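4-hydroxybutyrate CoA-transferase (Porphyromonas gingivalis, PDB 3EH7) probably transfers coenzyme A between acyl-CoA thioesters and small carboxylates such as acetate or 4-hydroxybutyrate. Local coordinates at residues A[58-63]-A[102-107]; A[108-113]-A[293-298]; A[390-395]-A[411-416]. All blocks are in the same frame, centred on the assembly; numbering follows the deposited sequence. Where two conformers were deposited one is given.

Interaction 1 (A[58-63]-A[102-107])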
loop_
_atom_site.group_PDB
_atom_site.type_symbol
_atom_site.label_atom_id
_atom_site.label_comp_id
_atom_site.label_asym_id
_atom_site.label_seq_id
_atom_site.Cartn_x
_atom_site.Cartn_y
_atom_site.Cartn_z
ATOM N N GLU A 58 16.256 -7.398 24.246
ATOM C CA GLU A 58 15.369 -7.673 23.126
ATOM C C GLU A 58 16.169 -7.776 21.841
ATOM O O GLU A 58 16.859 -6.828 21.484
ATOM C CB GLU A 58 14.389 -6.517 23.026
ATOM C CG GLU A 58 13.309 -6.674 21.994
ATOM C CD GLU A 58 12.162 -5.683 22.203
ATOM O OE1 GLU A 58 11.806 -5.386 23.370
ATOM O OE2 GLU A 58 11.613 -5.215 21.195
ATOM N N ILE A 59 16.113 -8.912 21.153
ATOM C CA ILE A 59 16.847 -9.048 19.901
ATOM C C ILE A 59 15.924 -8.618 18.797
ATOM O O ILE A 59 14.835 -9.160 18.668
ATOM C CB ILE A 59 17.336 -10.477 19.627
ATOM C CG1 ILE A 59 18.320 -10.954 20.711
ATOM C CG2 ILE A 59 18.019 -10.545 18.297
ATOM C CD1 ILE A 59 19.568 -10.150 20.840
ATOM N N TYR A 60 16.335 -7.626 18.014
ATOM C CA TYR A 60 15.548 -7.234 16.849
ATOM C C TYR A 60 16.093 -7.976 15.655
ATOM O O TYR A 60 17.265 -7.835 15.336
ATOM C CB TYR A 60 15.578 -5.712 16.613
ATOM C CG TYR A 60 14.748 -5.310 15.420
ATOM C CD1 TYR A 60 13.375 -5.197 15.516
ATOM C CD2 TYR A 60 15.331 -5.115 14.186
ATOM C CE1 TYR A 60 12.606 -4.872 14.413
ATOM C CE2 TYR A 60 14.580 -4.801 13.089
ATOM C CZ TYR A 60 13.220 -4.669 13.211
ATOM O OH TYR A 60 12.479 -4.347 12.106
ATOM N N HIS A 61 15.235 -8.757 14.994
ATOM C CA HIS A 61 15.608 -9.551 13.826
ATOM C C HIS A 61 14.390 -9.692 12.907
ATOM O O HIS A 61 13.278 -9.318 13.274
ATOM C CB HIS A 61 16.085 -10.933 14.256
ATOM C CG HIS A 61 15.003 -11.762 14.876
ATOM N ND1 HIS A 61 14.019 -12.370 14.126
ATOM C CD2 HIS A 61 14.718 -12.035 16.168
ATOM C CE1 HIS A 61 13.180 -12.995 14.931
ATOM N NE2 HIS A 61 13.579 -12.801 16.176
HETATM N N MSE A 62 14.601 -10.217 11.706
HETATM C CA MSE A 62 13.496 -10.438 10.787
HETATM C C MSE A 62 13.516 -11.850 10.264
HETATM O O MSE A 62 13.280 -12.074 9.095
HETATM C CB MSE A 62 13.579 -9.469 9.635
HETATM C CG MSE A 62 13.447 -8.074 10.079
HETATM SE SE MSE A 62 13.424 -6.877 8.555
HETATM C CE MSE A 62 13.545 -5.331 9.579
ATOM N N LEU A 63 13.814 -12.790 11.146
ATOM C CA LEU A 63 13.897 -14.195 10.786
ATOM C C LEU A 63 12.643 -14.916 11.233
ATOM O O LEU A 63 11.977 -14.495 12.191
ATOM C CB LEU A 63 15.091 -14.848 11.455
ATOM C CG LEU A 63 16.415 -14.139 11.196
ATOM C CD1 LEU A 63 17.467 -14.580 12.194
ATOM C CD2 LEU A 63 16.866 -14.383 9.722
ATOM N N ILE A 102 7.090 -6.261 15.616
ATOM C CA ILE A 102 6.778 -4.873 15.230
ATOM C C ILE A 102 6.364 -4.827 13.767
ATOM O O ILE A 102 7.212 -4.882 12.892
ATOM C CB ILE A 102 7.964 -3.921 15.426
ATOM C CG1 ILE A 102 8.443 -3.934 16.892
ATOM C CG2 ILE A 102 7.591 -2.477 15.029
ATOM C CD1 ILE A 102 9.824 -3.289 17.064
ATOM N N PRO A 103 5.046 -4.709 13.500
ATOM C CA PRO A 103 4.623 -4.615 12.076
ATOM C C PRO A 103 5.151 -3.339 11.409
ATOM O O PRO A 103 5.013 -2.234 11.941
ATOM C CB PRO A 103 3.083 -4.623 12.133
ATOM C CG PRO A 103 2.712 -4.901 13.572
ATOM C CD PRO A 103 3.917 -4.662 14.444
ATOM N N VAL A 104 5.814 -3.484 10.277
ATOM C CA VAL A 104 6.388 -2.341 9.602
ATOM C C VAL A 104 6.626 -2.778 8.169
ATOM O O VAL A 104 6.783 -3.957 7.923
ATOM C CB VAL A 104 7.712 -1.915 10.288
ATOM C CG1 VAL A 104 8.675 -3.061 10.290
ATOM C CG2 VAL A 104 8.300 -0.647 9.626
ATOM N N PHE A 105 6.603 -1.858 7.220
ATOM C CA PHE A 105 7.062 -2.189 5.873
ATOM C C PHE A 105 8.588 -2.264 5.909
ATOM O O PHE A 105 9.232 -1.418 6.497
ATOM C CB PHE A 105 6.654 -1.133 4.870
ATOM C CG PHE A 105 5.181 -1.130 4.535
ATOM C CD1 PHE A 105 4.484 -2.309 4.373
ATOM C CD2 PHE A 105 4.509 0.087 4.343
ATOM C CE1 PHE A 105 3.126 -2.296 4.043
ATOM C CE2 PHE A 105 3.178 0.102 3.989
ATOM C CZ PHE A 105 2.475 -1.102 3.855
ATOM N N PHE A 106 9.156 -3.257 5.264
ATOM C CA PHE A 106 10.605 -3.469 5.308
ATOM C C PHE A 106 11.378 -2.201 4.864
ATOM O O PHE A 106 12.297 -1.761 5.551
ATOM C CB PHE A 106 10.953 -4.679 4.442
ATOM C CG PHE A 106 12.351 -5.216 4.640
ATOM C CD1 PHE A 106 13.188 -4.766 5.660
ATOM C CD2 PHE A 106 12.824 -6.206 3.789
ATOM C CE1 PHE A 106 14.474 -5.283 5.793
ATOM C CE2 PHE A 106 14.084 -6.726 3.933
ATOM C CZ PHE A 106 14.916 -6.274 4.939
ATOM N N TYR A 107 10.994 -1.602 3.736
ATOM C CA TYR A 107 11.655 -0.373 3.257
ATOM C C TYR A 107 11.602 0.821 4.219
ATOM O O TYR A 107 12.411 1.726 4.108
ATOM C CB TYR A 107 11.157 0.034 1.856
ATOM C CG TYR A 107 9.911 0.870 1.878
ATOM C CD1 TYR A 107 8.671 0.273 1.925
ATOM C CD2 TYR A 107 9.973 2.278 1.907
ATOM C CE1 TYR A 107 7.509 1.021 1.950
ATOM C CE2 TYR A 107 8.809 3.034 1.946
ATOM C CZ TYR A 107 7.580 2.384 1.968
ATOM O OH TYR A 107 6.394 3.065 2.004
HETATM O O HOH W 1 9.758 -5.580 12.507
#

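Interaction 2 (A[108-113]-A[293-298])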
loop_
_atom_site.group_PDB
_atom_site.type_symbol
_atom_site.label_atom_id
_atom_site.label_comp_id
_atom_site.label_asym_id
_atom_site.label_seq_id
_atom_site.Cartn_x
_atom_site.Cartn_y
_atom_site.Cartn_z
ATOM N N GLU A 108 10.651 0.814 5.155
ATOM C CA GLU A 108 10.468 1.873 6.126
ATOM C C GLU A 108 11.301 1.716 7.396
ATOM O O GLU A 108 11.419 2.657 8.188
ATOM C CB GLU A 108 8.987 1.976 6.531
ATOM C CG GLU A 108 8.225 3.099 5.865
ATOM C CD GLU A 108 6.842 3.303 6.478
ATOM O OE1 GLU A 108 5.992 2.396 6.380
ATOM O OE2 GLU A 108 6.613 4.375 7.089
ATOM N N VAL A 109 11.862 0.532 7.606
ATOM C CA VAL A 109 12.630 0.270 8.818
ATOM C C VAL A 109 13.799 1.238 9.051
ATOM O O VAL A 109 13.949 1.768 10.158
ATOM C CB VAL A 109 13.100 -1.197 8.838
ATOM C CG1 VAL A 109 14.113 -1.432 9.931
ATOM C CG2 VAL A 109 11.863 -2.109 8.984
ATOM N N PRO A 110 14.631 1.498 8.025
ATOM C CA PRO A 110 15.784 2.402 8.279
ATOM C C PRO A 110 15.391 3.799 8.762
ATOM O O PRO A 110 15.989 4.312 9.714
ATOM C CB PRO A 110 16.498 2.461 6.932
ATOM C CG PRO A 110 16.088 1.121 6.253
ATOM C CD PRO A 110 14.679 0.909 6.673
ATOM N N SER A 111 14.374 4.416 8.159
ATOM C CA SER A 111 13.958 5.748 8.645
ATOM C C SER A 111 13.374 5.677 10.058
ATOM O O SER A 111 13.586 6.575 10.878
ATOM C CB SER A 111 12.981 6.416 7.690
ATOM O OG SER A 111 11.838 5.597 7.529
HETATM N N MSE A 112 12.660 4.598 10.359
HETATM C CA MSE A 112 12.120 4.381 11.691
HETATM C C MSE A 112 13.257 4.221 12.707
HETATM O O MSE A 112 13.144 4.648 13.871
HETATM C CB MSE A 112 11.207 3.158 11.686
HETATM C CG MSE A 112 10.655 2.816 13.033
HETATM SE SE MSE A 112 9.371 1.374 13.034
HETATM C CE MSE A 112 7.869 2.304 12.109
ATOM N N ILE A 113 14.355 3.612 12.264
ATOM C CA ILE A 113 15.523 3.480 13.105
ATOM C C ILE A 113 16.160 4.859 13.284
ATOM O O ILE A 113 16.453 5.255 14.399
ATOM C CB ILE A 113 16.578 2.466 12.528
ATOM C CG1 ILE A 113 16.054 1.040 12.651
ATOM C CG2 ILE A 113 17.941 2.609 13.271
ATOM C CD1 ILE A 113 16.952 -0.006 12.003
ATOM N N TYR A 293 22.441 -2.347 -1.583
ATOM C CA TYR A 293 22.078 -1.061 -0.977
ATOM C C TYR A 293 21.155 -1.333 0.203
ATOM O O TYR A 293 20.525 -2.395 0.291
ATOM C CB TYR A 293 21.352 -0.167 -1.972
ATOM C CG TYR A 293 22.108 0.143 -3.232
ATOM C CD1 TYR A 293 22.126 -0.753 -4.294
ATOM C CD2 TYR A 293 22.805 1.352 -3.366
ATOM C CE1 TYR A 293 22.821 -0.461 -5.456
ATOM C CE2 TYR A 293 23.508 1.650 -4.494
ATOM C CZ TYR A 293 23.511 0.762 -5.554
ATOM O OH TYR A 293 24.246 1.080 -6.696
ATOM N N PRO A 294 21.053 -0.366 1.119
ATOM C CA PRO A 294 20.139 -0.539 2.227
ATOM C C PRO A 294 18.679 -0.623 1.783
ATOM O O PRO A 294 18.276 -0.147 0.689
ATOM C CB PRO A 294 20.414 0.677 3.130
ATOM C CG PRO A 294 21.228 1.605 2.336
ATOM C CD PRO A 294 21.883 0.842 1.246
ATOM N N VAL A 295 17.889 -1.254 2.633
ATOM C CA VAL A 295 16.546 -1.635 2.241
ATOM C C VAL A 295 15.639 -0.426 1.904
ATOM O O VAL A 295 14.714 -0.555 1.085
ATOM C CB VAL A 295 15.904 -2.591 3.278
ATOM C CG1 VAL A 295 15.634 -1.850 4.648
ATOM C CG2 VAL A 295 14.624 -3.241 2.678
ATOM N N ASP A 296 15.913 0.745 2.513
ATOM C CA ASP A 296 15.127 1.934 2.233
ATOM C C ASP A 296 15.373 2.464 0.833
ATOM O O ASP A 296 14.610 3.296 0.356
ATOM C CB ASP A 296 15.331 3.039 3.283
ATOM C CG ASP A 296 16.776 3.475 3.426
ATOM O OD1 ASP A 296 17.695 2.638 3.362
ATOM O OD2 ASP A 296 16.982 4.659 3.678
ATOM N N TYR A 297 16.431 1.999 0.169
ATOM C CA TYR A 297 16.621 2.280 -1.229
ATOM C C TYR A 297 16.016 1.177 -2.079
ATOM O O TYR A 297 15.080 1.426 -2.869
ATOM C CB TYR A 297 18.116 2.502 -1.545
ATOM C CG TYR A 297 18.385 2.783 -3.003
ATOM C CD1 TYR A 297 18.157 4.040 -3.542
ATOM C CD2 TYR A 297 18.844 1.779 -3.849
ATOM C CE1 TYR A 297 18.391 4.303 -4.883
ATOM C CE2 TYR A 297 19.094 2.028 -5.171
ATOM C CZ TYR A 297 18.874 3.286 -5.687
ATOM O OH TYR A 297 19.104 3.499 -6.998
ATOM N N VAL A 298 16.474 -0.062 -1.879
ATOM C CA VAL A 298 16.091 -1.178 -2.775
ATOM C C VAL A 298 14.597 -1.482 -2.788
ATOM O O VAL A 298 14.020 -1.737 -3.869
ATOM C CB VAL A 298 16.889 -2.467 -2.508
ATOM C CG1 VAL A 298 16.501 -3.615 -3.508
ATOM C CG2 VAL A 298 18.400 -2.178 -2.548
#

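Interaction 3 (A[390-395]-A[411-416])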
loop_
_atom_site.group_PDB
_atom_site.type_symbol
_atom_site.label_atom_id
_atom_site.label_comp_id
_atom_site.label_asym_id
_atom_site.label_seq_id
_atom_site.Cartn_x
_atom_site.Cartn_y
_atom_site.Cartn_z
ATOM N N ASP A 390 -2.353 -8.877 -8.011
ATOM C CA ASP A 390 -2.329 -8.828 -9.466
ATOM C C ASP A 390 -2.551 -10.271 -9.981
ATOM O O ASP A 390 -3.697 -10.715 -10.040
ATOM C CB ASP A 390 -0.984 -8.203 -9.863
ATOM C CG ASP A 390 -0.833 -7.956 -11.331
ATOM O OD1 ASP A 390 -1.821 -8.151 -12.065
ATOM O OD2 ASP A 390 0.298 -7.514 -11.722
ATOM N N TYR A 391 -1.478 -11.019 -10.261
ATOM C CA TYR A 391 -1.544 -12.436 -10.628
ATOM C C TYR A 391 -1.418 -13.365 -9.444
ATOM O O TYR A 391 -0.644 -13.122 -8.483
ATOM C CB TYR A 391 -0.407 -12.803 -11.580
ATOM C CG TYR A 391 -0.458 -12.168 -12.941
ATOM C CD1 TYR A 391 0.182 -10.954 -13.176
ATOM C CD2 TYR A 391 -1.098 -12.796 -14.006
ATOM C CE1 TYR A 391 0.160 -10.352 -14.433
ATOM C CE2 TYR A 391 -1.123 -12.217 -15.288
ATOM C CZ TYR A 391 -0.488 -10.996 -15.478
ATOM O OH TYR A 391 -0.482 -10.396 -16.678
ATOM N N VAL A 392 -2.153 -14.463 -9.518
ATOM C CA VAL A 392 -2.005 -15.550 -8.573
ATOM C C VAL A 392 -1.738 -16.798 -9.380
ATOM O O VAL A 392 -2.410 -17.042 -10.381
ATOM C CB VAL A 392 -3.266 -15.730 -7.701
ATOM C CG1 VAL A 392 -3.145 -16.980 -6.816
ATOM C CG2 VAL A 392 -3.525 -14.458 -6.856
ATOM N N VAL A 393 -0.740 -17.575 -8.972
ATOM C CA VAL A 393 -0.319 -18.755 -9.739
ATOM C C VAL A 393 -0.201 -19.990 -8.858
ATOM O O VAL A 393 0.462 -19.954 -7.805
ATOM C CB VAL A 393 1.052 -18.524 -10.430
ATOM C CG1 VAL A 393 1.478 -19.763 -11.184
ATOM C CG2 VAL A 393 1.013 -17.301 -11.376
ATOM N N THR A 394 -0.868 -21.065 -9.277
ATOM C CA THR A 394 -0.698 -22.383 -8.673
ATOM C C THR A 394 -0.273 -23.396 -9.729
ATOM O O THR A 394 -0.140 -23.057 -10.898
ATOM C CB THR A 394 -1.972 -22.879 -7.988
ATOM O OG1 THR A 394 -2.924 -23.266 -8.982
ATOM C CG2 THR A 394 -2.563 -21.811 -7.056
ATOM N N GLU A 395 -0.067 -24.638 -9.300
ATOM C CA GLU A 395 0.175 -25.749 -10.221
ATOM C C GLU A 395 -0.983 -25.956 -11.175
ATOM O O GLU A 395 -0.799 -26.623 -12.166
ATOM C CB GLU A 395 0.463 -27.067 -9.477
ATOM C CG GLU A 395 -0.720 -27.701 -8.681
ATOM C CD GLU A 395 -0.757 -27.285 -7.198
ATOM O OE1 GLU A 395 -0.378 -26.127 -6.870
ATOM O OE2 GLU A 395 -1.168 -28.123 -6.363
ATOM N N GLU A 411 -14.461 -16.990 -8.932
ATOM C CA GLU A 411 -14.436 -17.975 -10.015
ATOM C C GLU A 411 -13.018 -18.235 -10.539
ATOM O O GLU A 411 -12.619 -19.398 -10.712
ATOM C CB GLU A 411 -15.338 -17.507 -11.151
ATOM C CG GLU A 411 -16.803 -17.647 -10.824
ATOM C CD GLU A 411 -17.733 -16.998 -11.841
ATOM O OE1 GLU A 411 -17.273 -16.206 -12.688
ATOM O OE2 GLU A 411 -18.942 -17.277 -11.781
ATOM N N ALA A 412 -12.265 -17.160 -10.759
ATOM C CA ALA A 412 -10.881 -17.260 -11.239
ATOM C C ALA A 412 -9.965 -18.039 -10.279
ATOM O O ALA A 412 -9.102 -18.823 -10.716
ATOM C CB ALA A 412 -10.295 -15.862 -11.499
ATOM N N LEU A 413 -10.138 -17.810 -8.978
ATOM C CA LEU A 413 -9.305 -18.483 -7.966
ATOM C C LEU A 413 -9.740 -19.957 -7.794
ATOM O O LEU A 413 -8.914 -20.842 -7.572
ATOM C CB LEU A 413 -9.391 -17.722 -6.633
ATOM C CG LEU A 413 -8.748 -16.330 -6.611
ATOM C CD1 LEU A 413 -9.108 -15.565 -5.329
ATOM C CD2 LEU A 413 -7.251 -16.520 -6.728
ATOM N N ILE A 414 -11.038 -20.210 -7.923
ATOM C CA ILE A 414 -11.560 -21.558 -7.776
ATOM C C ILE A 414 -10.976 -22.463 -8.852
ATOM O O ILE A 414 -10.568 -23.582 -8.563
ATOM C CB ILE A 414 -13.106 -21.592 -7.799
ATOM C CG1 ILE A 414 -13.658 -21.035 -6.473
ATOM C CG2 ILE A 414 -13.608 -23.001 -7.990
ATOM C CD1 ILE A 414 -15.138 -20.779 -6.481
ATOM N N ALA A 415 -10.880 -21.946 -10.066
ATOM C CA ALA A 415 -10.359 -22.723 -11.189
ATOM C C ALA A 415 -8.891 -23.094 -11.020
ATOM O O ALA A 415 -8.442 -24.036 -11.647
ATOM C CB ALA A 415 -10.580 -21.978 -12.518
ATOM N N ILE A 416 -8.152 -22.394 -10.153
ATOM C CA ILE A 416 -6.759 -22.756 -9.877
ATOM C C ILE A 416 -6.545 -23.354 -8.472
ATOM O O ILE A 416 -5.433 -23.667 -8.082
ATOM C CB ILE A 416 -5.779 -21.593 -10.190
ATOM C CG1 ILE A 416 -5.962 -20.390 -9.267
ATOM C CG2 ILE A 416 -5.980 -21.131 -11.625
ATOM C CD1 ILE A 416 -4.864 -19.315 -9.441
#

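Interaction 1 (A[58-63]-A[102-107])
Met62, a selenomethionine, carries its CG beside the backbone N (chi1 -63°) and runs fully extended from there, while Phe106 swings its ring to the far side from its own N (chi1 -166°); between them these torsions bring the selenium against the phenyl ring. SE lies 3.4 Å from Phe106 CE1 and 3.9 Å from the ring centroid, 36° off the ring normal, an oblique Met-aromatic contact. The CE methyl lies near the same side of the ring, by CD1 and CE1. At the other end the packing is lighter: CD1 of Ile102 meets CE1 of the Tyr60 ring at 4.2 Å, the two side chains crossing at about a right angle. No direct hydrogen bond joins the segments, but a water spans them, lying 3.0 Å from Tyr60 OH and donating to Ile102 O at 2.7 Å, which gives the buried phenol and carbonyl a shared polar partner. Val109 of helix 109-114 touches both Tyr60 and Met62, and Leu118 touches Tyr60 and Ile102. The whole is a loop leading into a helix, laid along the C-terminal end of strand 58-60, an outermost strand of the parallel sheet in the Rossmann-like N-terminal domain.

Interaction 2 (A[108-113]-A[293-298])
Pro110 wedges its ring between Val295 and Asp296, and the contact is closest at the ring's CG. There Val295 CG1 approaches to 3.4 Å, tighter than ordinary carbon packing, and the same methyl lies 3.6 Å from Pro110 CD, so that one branch of the valine bears on two neighbouring ring carbons. This branch sits between the backbone N and the carbonyl carbon (chi1 68°), a torsion that leaves CG1, not CG2, facing the proline. Pro147 of helix 145-151 touches Pro110 as well, adding to the buried side.

Asp296 forms the side nearer solvent, where the spacing is ordinary rather than tight. Its CB rests 3.6 Å from Pro110 CG, and the carboxylate carbon CG lies 3.7 Å from Pro110 CB, so the acid passes obliquely across the ring and makes no hydrogen bond to segment 108-113. Its OD2 instead forms a salt bridge with Arg114, just beyond that segment. On the same helix as Pro110, partly exposed Ser111 turns back to its own chain, its OG donating to Glu108 O at 3.0 Å, and Glu108 forms a salt bridge with Lys402 of the second subunit. No hydrogen bond crosses between the segments; the two helices are joined here by carbon packing and close shape, with the charge of Asp296 paired with Arg114 at the margin.

Interaction 3 (A[390-395]-A[411-416])
Thr394 and Ile416 are joined by the one hydrogen bond of this contact: OG1 of the threonine donates to Ile416 O at 2.7 Å, in the carbonyl plane and on a lone pair, with a C=O...donor angle of 135°. The hydroxyl also pairs with the backbone N of Tyr396, so it is gripped by two partners and its rotation is probably fixed. Beside this bond OG1 lies 3.5 Å from Ile416 CB, which packs the isoleucine stem directly against the polar group.

Two residues earlier on the strand the contact turns apolar. Ile416 reaches back with CD1, which stands 3.5 Å from Val392 O and 3.9 Å from Val392 CG1. Its chi1 of 66° sets CG1 between the backbone N and carbonyl carbon, and the chain then extends toward Val392. The same CG1 methyl of Val392 receives Leu413 CD2 at 4.1 Å, the two side chains meeting at about a right angle, so one valine branch serves two partners.

A second shell sets these groups in place. Ile416 N bonds to Leu413 O at 3.1 Å, holding the backbone between the two apolar residues in a tight turn. Leu401 touches both Val392 and Leu413, and Ala399 of the neighbouring antiparallel strand 397-400 touches Ile416. Val393 points away from segment 411-416 and packs on helix 197-208, while Ile414 packs on helix 419-433. Strand 391-394 is thus covered by helices on both faces. A hairpin, strands 391-394 and 397-400, followed by a helix folded back over it closes this margin of the mixed sheet, in the layered helix-sheet-helix manner of a Rossmann-like alpha/beta domain.

Overall arrangement
From the N terminus, interaction 1 comes first, closing a loop of 38 residues, most of them (69-97) not modelled, that returns beside strand 58-60. Interaction 2 opens at the very next residue and spans 179 more, tying helix 109-114 to helix 295-298 and so the N-terminal family region to the C-terminal one. The two touch directly, Phe106 O packing on Val295 and Tyr107 O on Asp296. The disulfide Cys64-Cys329 adds a covalent tie between the same halves. Interaction 3 is a short closure within the C-terminal region, its centre about 30 Å and 33 Å from the centres of interactions 1 and 2. The three loops follow in series; none nests in or crosses another.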